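Local coordinates for diaphanous protein (Entamoeba histolytica, PDB 4DVG) that probably binds a Rho-family GTPase through its GBD-FH3 region, as in diaphanous-related formins, which regulate actin filament assembly, at residues K220-F225 with M258-S263; L160-M165 with M206-N211; E130-C135 with P172-D177; A109-I114 with C135-Y140. All coordinates share one frame; numbering follows the deposited sequence.

Overall arrangement
Followed from the N terminus, contact 4 comes first. It closes the span of 20 residues between 109-114 and 135-140, bringing helix 108-120 against helix 127-141. Helix 127-141 then serves contact 3 as well, and the two contacts share Cys-135. Contact 3 brings in helix 172-187, and its segments alternate with those of contact 4. Contact 2 crosses contact 3 in the same way, joining a helix of the GTPase-binding domain to one of the FH3 domain. It touches contact 4 through Leu-160 and Leu-161 against Met-112. Contact 1 follows in series within the FH3 domain and touches contact 2. Together the four contacts tie helices that follow along an elongated, all-helical chain.

Contact 1. Residues K220-F225 with M258-S263; sequences KKFLSF and MDVRNS
The ring of Phe-222 meets helix 254-265 at its edge. Near the ring plane, Phe-222 CD2 lies 3.9 Å from Ser-263 CB. Further along the same edge, Phe-222 CE2 is 4.3 Å from Val-260 CG1, and Val-260 O also lies near the ring plane. One face is covered from within its own segment: Lys-221 CG sits 4.0 Å above the plane of the Phe-222 ring, over its centre. The ring also stacks on Phe-264 and makes an edge-to-face pair with Phe-209. The Lys-221 chain runs on extended beyond CG, and Lys-221 CD comes to 4.1 Å from Ser-263 OG. Lys-221 NZ is 4.9 Å from Asp-259 OD2, too far for a salt bridge.

The hydroxyl of Ser-263 turns back to its own helix. Ser-263 OG stands anti to the carbonyl carbon (chi1 -52°) and donates to Asp-259 O at 3.3 Å. That oxygen also accepts from Ser-263 N, and the two donors reach it from opposite faces of the carbonyl plane. A type II turn from Lys-220 to Leu-223 leads into helix 223-228, with Phe-222 at the N-cap position.

No direct hydrogen bond joins the segments. One water bridges them, donating to Lys-221 O (2.7 Å) and to Ser-263 O (2.8 Å). The segments thus meet by mainly apolar edge packing, with one water joining two carbonyl acceptors that could not bond directly.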
loop_
_atom_site.group_PDB
_atom_site.type_symbol
_atom_site.label_atom_id
_atom_site.label_comp_id
_atom_site.label_asym_id
_atom_site.label_seq_id
_atom_site.Cartn_x
_atom_site.Cartn_y
_atom_site.Cartn_z
ATOM N N LYS B 220 -18.748 -27.939 0.194
ATOM C CA LYS B 220 -17.641 -28.860 0.379
ATOM C C LYS B 220 -16.398 -28.077 0.797
ATOM O O LYS B 220 -16.299 -26.880 0.527
ATOM C CB LYS B 220 -17.394 -29.665 -0.893
ATOM C CG LYS B 220 -18.415 -30.785 -1.130
ATOM C CD LYS B 220 -17.831 -31.821 -2.102
ATOM C CE LYS B 220 -18.804 -32.948 -2.427
ATOM N NZ LYS B 220 -18.407 -33.733 -3.661
ATOM N N LYS B 221 -15.467 -28.736 1.482
ATOM C CA LYS B 221 -14.285 -28.034 2.002
ATOM C C LYS B 221 -13.594 -27.342 0.860
ATOM O O LYS B 221 -13.423 -27.938 -0.198
ATOM C CB LYS B 221 -13.305 -29.003 2.642
ATOM C CG LYS B 221 -12.528 -28.459 3.835
ATOM C CD LYS B 221 -11.611 -29.564 4.341
ATOM C CE LYS B 221 -10.725 -29.159 5.492
ATOM N NZ LYS B 221 -9.827 -30.314 5.794
ATOM N N PHE B 222 -13.207 -26.087 1.071
ATOM C CA PHE B 222 -12.408 -25.372 0.084
ATOM C C PHE B 222 -13.181 -24.843 -1.131
ATOM O O PHE B 222 -12.585 -24.271 -2.028
ATOM C CB PHE B 222 -11.290 -26.276 -0.422
ATOM C CG PHE B 222 -10.324 -26.684 0.629
ATOM C CD1 PHE B 222 -9.861 -25.765 1.553
ATOM C CD2 PHE B 222 -9.866 -27.989 0.693
ATOM C CE1 PHE B 222 -8.936 -26.151 2.519
ATOM C CE2 PHE B 222 -8.967 -28.375 1.652
ATOM C CZ PHE B 222 -8.497 -27.458 2.566
ATOM N N LEU B 223 -14.498 -25.024 -1.170
ATOM C CA LEU B 223 -15.229 -24.757 -2.396
ATOM C C LEU B 223 -15.157 -23.296 -2.844
ATOM O O LEU B 223 -14.726 -23.008 -3.961
ATOM C CB LEU B 223 -16.671 -25.211 -2.274
ATOM C CG LEU B 223 -17.520 -25.077 -3.528
ATOM C CD1 LEU B 223 -16.912 -25.856 -4.702
ATOM C CD2 LEU B 223 -18.908 -25.554 -3.225
ATOM N N SER B 224 -15.556 -22.366 -1.986
ATOM C CA SER B 224 -15.597 -20.978 -2.435
ATOM C C SER B 224 -14.215 -20.377 -2.773
ATOM O O SER B 224 -14.081 -19.671 -3.778
ATOM C CB SER B 224 -16.421 -20.083 -1.499
ATOM O OG SER B 224 -16.037 -20.238 -0.165
ATOM N N PHE B 225 -13.200 -20.662 -1.957
ATOM C CA PHE B 225 -11.828 -20.307 -2.319
ATOM C C PHE B 225 -11.468 -20.870 -3.690
ATOM O O PHE B 225 -10.979 -20.151 -4.573
ATOM C CB PHE B 225 -10.839 -20.816 -1.270
ATOM C CG PHE B 225 -9.438 -20.941 -1.759
ATOM C CD1 PHE B 225 -8.856 -19.949 -2.523
ATOM C CD2 PHE B 225 -8.682 -22.048 -1.426
ATOM C CE1 PHE B 225 -7.545 -20.068 -2.960
ATOM C CE2 PHE B 225 -7.361 -22.172 -1.852
ATOM C CZ PHE B 225 -6.798 -21.177 -2.637
HETATM N N MSE B 258 -2.733 -37.148 1.766
HETATM C CA MSE B 258 -3.662 -37.953 0.964
HETATM C C MSE B 258 -5.075 -37.326 1.220
HETATM O O MSE B 258 -5.863 -37.138 0.300
HETATM C CB MSE B 258 -3.553 -39.494 1.259
HETATM C CG MSE B 258 -2.578 -40.474 0.369
ATOM N N ASP B 259 -5.330 -36.886 2.451
ATOM C CA ASP B 259 -6.653 -36.397 2.868
ATOM C C ASP B 259 -7.045 -34.998 2.366
ATOM O O ASP B 259 -8.141 -34.807 1.823
ATOM C CB ASP B 259 -6.749 -36.431 4.399
ATOM C CG ASP B 259 -8.143 -36.105 4.910
ATOM O OD1 ASP B 259 -9.025 -37.002 4.868
ATOM O OD2 ASP B 259 -8.351 -34.956 5.366
ATOM N N VAL B 260 -6.163 -34.024 2.589
ATOM C CA VAL B 260 -6.356 -32.654 2.128
ATOM C C VAL B 260 -6.447 -32.592 0.596
ATOM O O VAL B 260 -7.397 -32.021 0.025
ATOM C CB VAL B 260 -5.210 -31.738 2.612
ATOM C CG1 VAL B 260 -5.183 -30.460 1.815
ATOM C CG2 VAL B 260 -5.349 -31.441 4.099
ATOM N N ARG B 261 -5.463 -33.180 -0.071
ATOM C CA ARG B 261 -5.503 -33.249 -1.523
ATOM C C ARG B 261 -6.763 -33.967 -2.062
ATOM O O ARG B 261 -7.293 -33.567 -3.097
ATOM C CB ARG B 261 -4.227 -33.867 -2.098
ATOM C CG ARG B 261 -4.238 -33.918 -3.624
ATOM C CD ARG B 261 -2.980 -34.511 -4.193
ATOM N NE ARG B 261 -2.306 -35.272 -3.155
ATOM C CZ ARG B 261 -1.005 -35.231 -2.926
ATOM N NH1 ARG B 261 -0.204 -34.462 -3.662
ATOM N NH2 ARG B 261 -0.515 -35.970 -1.963
ATOM N N ASN B 262 -7.239 -35.013 -1.377
ATOM C CA ASN B 262 -8.482 -35.663 -1.804
ATOM C C ASN B 262 -9.652 -34.658 -1.838
ATOM O O ASN B 262 -10.387 -34.611 -2.825
ATOM C CB ASN B 262 -8.836 -36.879 -0.947
ATOM C CG ASN B 262 -8.023 -38.136 -1.306
ATOM O OD1 ASN B 262 -7.373 -38.221 -2.356
ATOM N ND2 ASN B 262 -8.081 -39.135 -0.415
ATOM N N SER B 263 -9.798 -33.854 -0.776
ATOM C CA SER B 263 -10.774 -32.758 -0.732
ATOM C C SER B 263 -10.673 -31.846 -1.964
ATOM O O SER B 263 -11.678 -31.357 -2.467
ATOM C CB SER B 263 -10.560 -31.853 0.483
ATOM O OG SER B 263 -10.506 -32.545 1.699
HETATM O O HOH W 1 -13.642 -30.571 -0.652
#

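Contact 2. Residues L160-M165 with M206-N211; sequences LLLKGM and MNAFSN
Leu-162 reaches over the ring of Phe-209 with its CD1 methyl. This CH-pi contact is almost vertical: Leu-162 CD1 is 4.2 Å from the centroid of the Phe-209 ring and only 6° off the ring normal. The second methyl of Leu-162 lies towards the far end of the ring. Leu-162 CD2 is 3.7 Å from Phe-209 CZ and slightly farther from CE1. The two side chains cross at about a right angle.

CD1 has a second neighbour. Leu-162 CD1 packs 3.6 Å from Ala-208 CB, so one methyl touches two successive residues of helix 203-213. The nearest CA atoms across the contact are those of Leu-162 and Ala-208, 7.8 Å apart. Phe-209 CG is anti to its carbonyl carbon (chi1 -86°), which carries the end of the ring back towards helix 160-165. All three side chains are buried, and no hydrogen bond crosses between the segments.

Beyond this pair, Met-206 and Ser-210 of helix 203-213 touch Lys-221 in the loop before helix 223-228. On helix 160-165, Leu-161 and Met-165 pack on helix 172-187, while Leu-160 rests on helix 108-120. The short helix 160-165 thus lies among three others, and Leu-162 is its link to helix 203-213.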
loop_
_atom_site.group_PDB
_atom_site.type_symbol
_atom_site.label_atom_id
_atom_site.label_comp_id
_atom_site.label_asym_id
_atom_site.label_seq_id
_atom_site.Cartn_x
_atom_site.Cartn_y
_atom_site.Cartn_z
ATOM N N LEU B 160 -13.254 -14.939 9.370
ATOM C CA LEU B 160 -13.793 -13.663 8.943
ATOM C C LEU B 160 -13.108 -13.190 7.656
ATOM O O LEU B 160 -13.759 -12.705 6.750
ATOM C CB LEU B 160 -13.643 -12.626 10.045
ATOM C CG LEU B 160 -14.179 -11.256 9.651
ATOM C CD1 LEU B 160 -15.709 -11.294 9.665
ATOM C CD2 LEU B 160 -13.647 -10.205 10.609
ATOM N N LEU B 161 -11.798 -13.366 7.558
ATOM C CA LEU B 161 -11.120 -13.022 6.315
ATOM C C LEU B 161 -11.653 -13.846 5.150
ATOM O O LEU B 161 -11.808 -13.330 4.049
ATOM C CB LEU B 161 -9.596 -13.173 6.423
ATOM C CG LEU B 161 -8.897 -12.216 7.391
ATOM C CD1 LEU B 161 -7.378 -12.370 7.351
ATOM C CD2 LEU B 161 -9.336 -10.804 7.081
ATOM N N LEU B 162 -11.910 -15.128 5.393
ATOM C CA LEU B 162 -12.405 -16.008 4.353
ATOM C C LEU B 162 -13.774 -15.550 3.879
ATOM O O LEU B 162 -14.081 -15.609 2.681
ATOM C CB LEU B 162 -12.483 -17.439 4.862
ATOM C CG LEU B 162 -11.154 -18.176 4.880
ATOM C CD1 LEU B 162 -11.291 -19.502 5.605
ATOM C CD2 LEU B 162 -10.653 -18.378 3.473
ATOM N N LYS B 163 -14.593 -15.090 4.820
ATOM C CA LYS B 163 -15.944 -14.650 4.493
ATOM C C LYS B 163 -15.850 -13.336 3.728
ATOM O O LYS B 163 -16.468 -13.158 2.678
ATOM C CB LYS B 163 -16.792 -14.491 5.758
ATOM C CG LYS B 163 -18.071 -13.661 5.569
ATOM C CD LYS B 163 -19.041 -14.280 4.557
ATOM N NZ LYS B 163 -21.357 -14.207 3.635
ATOM N N GLY B 164 -15.051 -12.429 4.274
ATOM C CA GLY B 164 -14.777 -11.158 3.656
ATOM C C GLY B 164 -14.268 -11.300 2.245
ATOM O O GLY B 164 -14.594 -10.483 1.377
HETATM N N MSE B 165 -13.468 -12.333 2.012
HETATM C CA MSE B 165 -12.935 -12.602 0.686
HETATM C C MSE B 165 -14.004 -13.039 -0.301
HETATM O O MSE B 165 -13.822 -12.885 -1.503
HETATM C CB MSE B 165 -11.824 -13.641 0.735
HETATM C CG MSE B 165 -11.238 -13.960 -0.631
HETATM SE SE MSE B 165 -9.606 -15.022 -0.597
HETATM N N MSE B 206 -6.471 -24.119 8.303
HETATM C CA MSE B 206 -7.170 -25.378 8.091
HETATM C C MSE B 206 -8.505 -25.402 8.823
HETATM O O MSE B 206 -9.513 -25.801 8.241
HETATM C CB MSE B 206 -6.320 -26.579 8.511
HETATM C CG MSE B 206 -5.539 -27.183 7.357
HETATM SE SE MSE B 206 -6.741 -27.976 6.031
ATOM N N ASN B 207 -8.521 -24.980 10.089
ATOM C CA ASN B 207 -9.761 -25.004 10.856
ATOM C C ASN B 207 -10.761 -24.019 10.281
ATOM O O ASN B 207 -11.964 -24.282 10.260
ATOM C CB ASN B 207 -9.546 -24.720 12.351
ATOM C CG ASN B 207 -8.860 -25.859 13.088
ATOM O OD1 ASN B 207 -8.818 -27.007 12.623
ATOM N ND2 ASN B 207 -8.313 -25.540 14.253
ATOM N N ALA B 208 -10.275 -22.881 9.803
ATOM C CA ALA B 208 -11.204 -21.901 9.273
ATOM C C ALA B 208 -11.921 -22.445 8.035
ATOM O O ALA B 208 -13.075 -22.131 7.801
ATOM C CB ALA B 208 -10.504 -20.584 8.965
ATOM N N PHE B 209 -11.222 -23.245 7.240
ATOM C CA PHE B 209 -11.814 -23.858 6.066
ATOM C C PHE B 209 -12.789 -24.957 6.465
ATOM O O PHE B 209 -13.771 -25.188 5.776
ATOM C CB PHE B 209 -10.749 -24.427 5.140
ATOM C CG PHE B 209 -10.204 -23.444 4.176
ATOM C CD1 PHE B 209 -10.998 -22.944 3.154
ATOM C CD2 PHE B 209 -8.893 -23.023 4.267
ATOM C CE1 PHE B 209 -10.494 -22.025 2.244
ATOM C CE2 PHE B 209 -8.374 -22.118 3.350
ATOM C CZ PHE B 209 -9.179 -21.613 2.338
ATOM N N SER B 210 -12.515 -25.629 7.580
ATOM C CA SER B 210 -13.420 -26.648 8.089
ATOM C C SER B 210 -14.651 -25.999 8.691
ATOM O O SER B 210 -15.759 -26.553 8.655
ATOM C CB SER B 210 -12.727 -27.521 9.128
ATOM O OG SER B 210 -11.754 -28.336 8.504
ATOM N N ASN B 211 -14.461 -24.804 9.224
ATOM C CA ASN B 211 -15.571 -24.099 9.832
ATOM C C ASN B 211 -16.546 -23.521 8.819
ATOM O O ASN B 211 -17.742 -23.454 9.084
ATOM C CB ASN B 211 -15.080 -23.084 10.867
ATOM C CG ASN B 211 -14.529 -23.776 12.115
ATOM O OD1 ASN B 211 -15.078 -24.796 12.575
ATOM N ND2 ASN B 211 -13.433 -23.246 12.652
#

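Contact 3. Residues E130-C135 with P172-D177; sequences EERKCC and PDNQLD
By van der Waals contact, Asn-174 meets Cys-135 and Arg-132 of helix 127-141. The two ends of its amide touch different residues. Asn-174 ND2 lies 3.8 Å from Cys-135 CB, while the SG of Cys-135 sits 4.2 Å from Asn-174 CB. Asn-174 OD1 lies against the aliphatic part of Arg-132, 3.6 Å from Arg-132 CG and 3.7 Å from Arg-132 CD. The Arg-132 chain is extended from CG to NE and crosses the Asn-174 side chain at about a right angle. Its guanidinium plane is turned 53° from the amide.

Polar bonds run to the loop before helix 172-187, and none directly joins the two segments. Asn-174 OD1 accepts from Thr-171 N, which holds the amide in place. CG is anti to the carbonyl carbon (chi1 -65°), and chi2 (150°) turns OD1 to the backbone N-H of Thr-171. Arg-132 NE donates to Arg-169 O, so both side chains are anchored on the same loop.

Charged contacts surround the pair. Glu-131 is tied to the same connection by a salt bridge with Arg-169 and a hydrogen bond with Ser-167. Asp-177 makes a long, weak ion pair with Arg-139.

Helix 127-141 also packs on helix 108-120 through Cys-134 and Cys-135, and on helix 83-93 through Lys-133. Leu-176 of helix 172-187 touches helix 236-249.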
loop_
_atom_site.group_PDB
_atom_site.type_symbol
_atom_site.label_atom_id
_atom_site.label_comp_id
_atom_site.label_asym_id
_atom_site.label_seq_id
_atom_site.Cartn_x
_atom_site.Cartn_y
_atom_site.Cartn_z
ATOM N N GLU B 130 -17.669 1.683 2.585
ATOM C CA GLU B 130 -17.268 1.431 3.948
ATOM C C GLU B 130 -16.554 0.077 4.056
ATOM O O GLU B 130 -15.520 -0.033 4.712
ATOM C CB GLU B 130 -18.447 1.560 4.912
ATOM C CG GLU B 130 -18.877 3.005 5.125
ATOM C CD GLU B 130 -20.005 3.149 6.129
ATOM O OE1 GLU B 130 -20.195 2.237 6.963
ATOM O OE2 GLU B 130 -20.713 4.176 6.075
ATOM N N GLU B 131 -17.073 -0.946 3.380
ATOM C CA GLU B 131 -16.440 -2.257 3.459
ATOM C C GLU B 131 -15.048 -2.210 2.838
ATOM O O GLU B 131 -14.075 -2.658 3.439
ATOM C CB GLU B 131 -17.293 -3.343 2.791
ATOM C CG GLU B 131 -16.724 -4.750 2.980
ATOM C CD GLU B 131 -17.647 -5.861 2.488
ATOM O OE1 GLU B 131 -18.863 -5.826 2.777
ATOM O OE2 GLU B 131 -17.147 -6.787 1.812
ATOM N N ARG B 132 -14.964 -1.643 1.639
ATOM C CA ARG B 132 -13.705 -1.546 0.915
ATOM C C ARG B 132 -12.601 -0.754 1.625
ATOM O O ARG B 132 -11.443 -1.154 1.536
ATOM C CB ARG B 132 -13.925 -1.017 -0.503
ATOM C CG ARG B 132 -14.722 -1.968 -1.377
ATOM C CD ARG B 132 -14.655 -1.567 -2.810
ATOM N NE ARG B 132 -15.601 -2.306 -3.632
ATOM C CZ ARG B 132 -15.986 -1.893 -4.838
ATOM N NH1 ARG B 132 -15.488 -0.759 -5.324
ATOM N NH2 ARG B 132 -16.856 -2.603 -5.551
ATOM N N LYS B 133 -12.938 0.348 2.312
ATOM C CA LYS B 133 -11.924 1.065 3.100
ATOM C C LYS B 133 -11.321 0.118 4.130
ATOM O O LYS B 133 -10.096 0.089 4.313
ATOM C CB LYS B 133 -12.461 2.326 3.798
ATOM C CG LYS B 133 -12.312 3.604 2.982
ATOM C CD LYS B 133 -10.920 3.753 2.380
ATOM C CE LYS B 133 -10.823 4.980 1.450
ATOM N NZ LYS B 133 -11.962 5.145 0.459
ATOM N N CYS B 134 -12.190 -0.654 4.785
ATOM C CA CYS B 134 -11.749 -1.692 5.712
ATOM C C CYS B 134 -10.666 -2.592 5.123
ATOM O O CYS B 134 -9.642 -2.830 5.757
ATOM C CB CYS B 134 -12.927 -2.553 6.150
ATOM S SG CYS B 134 -13.658 -2.032 7.671
ATOM N N CYS B 135 -10.902 -3.102 3.919
ATOM C CA CYS B 135 -9.924 -3.964 3.287
ATOM C C CYS B 135 -8.651 -3.206 3.099
ATOM O O CYS B 135 -7.553 -3.760 3.275
ATOM C CB CYS B 135 -10.416 -4.446 1.923
ATOM S SG CYS B 135 -11.805 -5.568 2.068
ATOM N N PRO B 172 -11.543 -7.558 -7.057
ATOM C CA PRO B 172 -10.470 -8.508 -7.353
ATOM C C PRO B 172 -9.162 -8.176 -6.617
ATOM O O PRO B 172 -8.395 -9.069 -6.255
ATOM C CB PRO B 172 -10.272 -8.322 -8.860
ATOM C CG PRO B 172 -11.628 -8.014 -9.352
ATOM C CD PRO B 172 -12.291 -7.188 -8.270
ATOM N N ASP B 173 -8.895 -6.897 -6.411
ATOM C CA ASP B 173 -7.687 -6.514 -5.689
ATOM C C ASP B 173 -7.840 -6.686 -4.181
ATOM O O ASP B 173 -6.890 -7.080 -3.507
ATOM C CB ASP B 173 -7.250 -5.094 -6.046
ATOM C CG ASP B 173 -6.454 -5.054 -7.318
ATOM O OD1 ASP B 173 -5.951 -6.139 -7.695
ATOM O OD2 ASP B 173 -6.331 -3.963 -7.932
ATOM N N ASN B 174 -9.029 -6.377 -3.667
ATOM C CA ASN B 174 -9.343 -6.637 -2.277
ATOM C C ASN B 174 -9.170 -8.126 -2.007
ATOM O O ASN B 174 -8.632 -8.533 -0.968
ATOM C CB ASN B 174 -10.784 -6.220 -1.933
ATOM C CG ASN B 174 -11.011 -4.717 -2.037
ATOM O OD1 ASN B 174 -12.115 -4.266 -2.334
ATOM N ND2 ASN B 174 -9.968 -3.942 -1.796
ATOM N N GLN B 175 -9.623 -8.933 -2.962
ATOM C CA GLN B 175 -9.701 -10.367 -2.758
ATOM C C GLN B 175 -8.284 -10.927 -2.716
ATOM O O GLN B 175 -7.990 -11.876 -1.991
ATOM C CB GLN B 175 -10.521 -11.043 -3.864
ATOM C CG GLN B 175 -12.003 -10.733 -3.844
ATOM C CD GLN B 175 -12.738 -11.378 -5.017
ATOM O OE1 GLN B 175 -12.219 -11.424 -6.140
ATOM N NE2 GLN B 175 -13.942 -11.901 -4.754
ATOM N N LEU B 176 -7.418 -10.311 -3.501
ATOM C CA LEU B 176 -6.019 -10.676 -3.549
ATOM C C LEU B 176 -5.338 -10.387 -2.205
ATOM O O LEU B 176 -4.552 -11.200 -1.713
ATOM C CB LEU B 176 -5.315 -9.881 -4.663
ATOM C CG LEU B 176 -3.864 -10.292 -4.896
ATOM C CD1 LEU B 176 -3.846 -11.759 -5.318
ATOM C CD2 LEU B 176 -3.182 -9.412 -5.907
ATOM N N ASP B 177 -5.623 -9.221 -1.631
ATOM C CA ASP B 177 -4.907 -8.778 -0.445
ATOM C C ASP B 177 -5.251 -9.687 0.717
ATOM O O ASP B 177 -4.398 -10.022 1.550
ATOM C CB ASP B 177 -5.231 -7.329 -0.107
ATOM C CG ASP B 177 -4.589 -6.356 -1.073
ATOM O OD1 ASP B 177 -3.428 -6.628 -1.465
ATOM O OD2 ASP B 177 -5.244 -5.336 -1.441
#

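Contact 4. Residues A109-I114 with C135-Y140; sequences ANLMAI and CEVLRY
Segments 109-114 and 135-140 run nearly antiparallel, with 159° between their axis directions and a closest axis approach of 10.8 Å. Leu-111 and Leu-138 stand opposite each other, their CA atoms 7.9 Å apart.

The contact is apolar throughout. The side chains converge on one methyl: Leu-111 CD2 lies 3.3 Å from Leu-138 CD2 and 3.7 Å from Val-137 CG1. The two leucines slide past each other in opposite directions, and Leu-138 CD2 also comes to 3.8 Å from Leu-111 CG. Leu-111 reaches across because its CG lies opposite the backbone N (chi1 179°). The other methyl, Leu-111 CD1, is 4.1 Å from Val-137 CG1, so the valine methyl touches both branches of the leucine.

Met-112, a selenomethionine, adds a flank. Its chain is bent at chi2 and chi3, and Met-112 SE meets Leu-138 CD2 at 4.1 Å. The two side chains cross at about a right angle. All four touching residues are buried.

The helices 108-120 and 127-141 follow each other in the chain and form an antiparallel hairpin. Val-137 and Tyr-140 pack on helix 83-93. Leu-138 also touches Leu-108 and Tyr-115 of helix 108-120. Met-112 reaches on to Leu-160 and Leu-161, joining the hairpin to helix 160-165.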
loop_
_atom_site.group_PDB
_atom_site.type_symbol
_atom_site.label_atom_id
_atom_site.label_comp_id
_atom_site.label_asym_id
_atom_site.label_seq_id
_atom_site.Cartn_x
_atom_site.Cartn_y
_atom_site.Cartn_z
ATOM N N ALA B 109 -7.846 -6.701 16.683
ATOM C CA ALA B 109 -9.102 -7.335 17.050
ATOM C C ALA B 109 -10.222 -6.312 17.001
ATOM O O ALA B 109 -11.395 -6.659 16.769
ATOM C CB ALA B 109 -9.007 -7.955 18.430
ATOM N N ASN B 110 -9.844 -5.053 17.223
ATOM C CA ASN B 110 -10.794 -3.951 17.241
ATOM C C ASN B 110 -11.223 -3.548 15.839
ATOM O O ASN B 110 -12.389 -3.204 15.595
ATOM C CB ASN B 110 -10.200 -2.751 17.969
ATOM C CG ASN B 110 -10.071 -2.986 19.463
ATOM O OD1 ASN B 110 -10.693 -3.895 20.009
ATOM N ND2 ASN B 110 -9.271 -2.164 20.130
ATOM N N LEU B 111 -10.252 -3.588 14.935
ATOM C CA LEU B 111 -10.463 -3.248 13.550
ATOM C C LEU B 111 -11.226 -4.376 12.866
ATOM O O LEU B 111 -12.062 -4.127 11.993
ATOM C CB LEU B 111 -9.116 -3.017 12.863
ATOM C CG LEU B 111 -9.142 -2.662 11.378
ATOM C CD1 LEU B 111 -9.831 -1.334 11.184
ATOM C CD2 LEU B 111 -7.732 -2.631 10.807
HETATM N N MSE B 112 -10.938 -5.612 13.275
HETATM C CA MSE B 112 -11.612 -6.797 12.736
HETATM C C MSE B 112 -13.103 -6.798 13.053
HETATM O O MSE B 112 -13.919 -7.206 12.231
HETATM C CB MSE B 112 -10.954 -8.070 13.273
HETATM C CG MSE B 112 -9.577 -8.289 12.697
HETATM SE SE MSE B 112 -9.600 -8.866 10.833
HETATM C CE MSE B 112 -10.003 -10.761 11.123
ATOM N N ALA B 113 -13.440 -6.340 14.255
ATOM C CA ALA B 113 -14.808 -6.258 14.713
ATOM C C ALA B 113 -15.573 -5.269 13.838
ATOM O O ALA B 113 -16.730 -5.501 13.457
ATOM C CB ALA B 113 -14.837 -5.804 16.162
ATOM N N ILE B 114 -14.916 -4.156 13.532
ATOM C CA ILE B 114 -15.515 -3.136 12.698
ATOM C C ILE B 114 -15.713 -3.712 11.313
ATOM O O ILE B 114 -16.733 -3.480 10.669
ATOM C CB ILE B 114 -14.641 -1.879 12.646
ATOM C CG1 ILE B 114 -14.968 -0.985 13.830
ATOM C CG2 ILE B 114 -14.881 -1.100 11.381
ATOM C CD1 ILE B 114 -13.866 -0.039 14.167
ATOM N N CYS B 135 -10.902 -3.102 3.919
ATOM C CA CYS B 135 -9.924 -3.964 3.287
ATOM C C CYS B 135 -8.651 -3.206 3.099
ATOM O O CYS B 135 -7.553 -3.760 3.275
ATOM C CB CYS B 135 -10.416 -4.446 1.923
ATOM S SG CYS B 135 -11.805 -5.568 2.068
ATOM N N GLU B 136 -8.813 -1.935 2.731
ATOM C CA GLU B 136 -7.698 -1.070 2.402
ATOM C C GLU B 136 -6.867 -0.854 3.671
ATOM O O GLU B 136 -5.638 -0.976 3.651
ATOM C CB GLU B 136 -8.206 0.229 1.776
ATOM C CG GLU B 136 -7.152 1.283 1.539
ATOM C CD GLU B 136 -7.465 2.196 0.344
ATOM O OE1 GLU B 136 -6.513 2.557 -0.391
ATOM O OE2 GLU B 136 -8.654 2.542 0.134
ATOM N N VAL B 137 -7.547 -0.603 4.783
ATOM C CA VAL B 137 -6.864 -0.389 6.050
ATOM C C VAL B 137 -6.191 -1.668 6.543
ATOM O O VAL B 137 -5.050 -1.630 6.992
ATOM C CB VAL B 137 -7.824 0.101 7.123
ATOM C CG1 VAL B 137 -7.131 0.158 8.504
ATOM C CG2 VAL B 137 -8.382 1.441 6.729
ATOM N N LEU B 138 -6.897 -2.796 6.455
ATOM C CA LEU B 138 -6.340 -4.078 6.891
ATOM C C LEU B 138 -5.084 -4.407 6.085
ATOM O O LEU B 138 -4.081 -4.883 6.625
ATOM C CB LEU B 138 -7.383 -5.209 6.798
ATOM C CG LEU B 138 -8.403 -5.139 7.942
ATOM C CD1 LEU B 138 -9.700 -5.938 7.688
ATOM C CD2 LEU B 138 -7.770 -5.529 9.246
ATOM N N ARG B 139 -5.145 -4.114 4.795
ATOM C CA ARG B 139 -4.036 -4.381 3.888
ATOM C C ARG B 139 -2.762 -3.670 4.346
ATOM O O ARG B 139 -1.662 -4.143 4.067
ATOM C CB ARG B 139 -4.432 -3.988 2.465
ATOM C CG ARG B 139 -3.285 -3.572 1.581
ATOM C CD ARG B 139 -3.787 -2.692 0.455
ATOM N NE ARG B 139 -2.975 -2.823 -0.747
ATOM C CZ ARG B 139 -1.809 -2.213 -0.925
ATOM N NH1 ARG B 139 -1.327 -1.437 0.028
ATOM N NH2 ARG B 139 -1.122 -2.376 -2.048
ATOM N N TYR B 140 -2.907 -2.560 5.073
ATOM C CA TYR B 140 -1.741 -1.889 5.661
ATOM C C TYR B 140 -1.314 -2.467 7.007
ATOM O O TYR B 140 -0.124 -2.628 7.227
ATOM C CB TYR B 140 -1.858 -0.335 5.669
ATOM C CG TYR B 140 -1.939 0.242 4.266
ATOM C CD1 TYR B 140 -0.860 0.170 3.422
ATOM C CD2 TYR B 140 -3.110 0.793 3.771
ATOM C CE1 TYR B 140 -0.922 0.653 2.142
ATOM C CE2 TYR B 140 -3.193 1.276 2.462
ATOM C CZ TYR B 140 -2.082 1.201 1.655
ATOM O OH TYR B 140 -2.080 1.675 0.349
#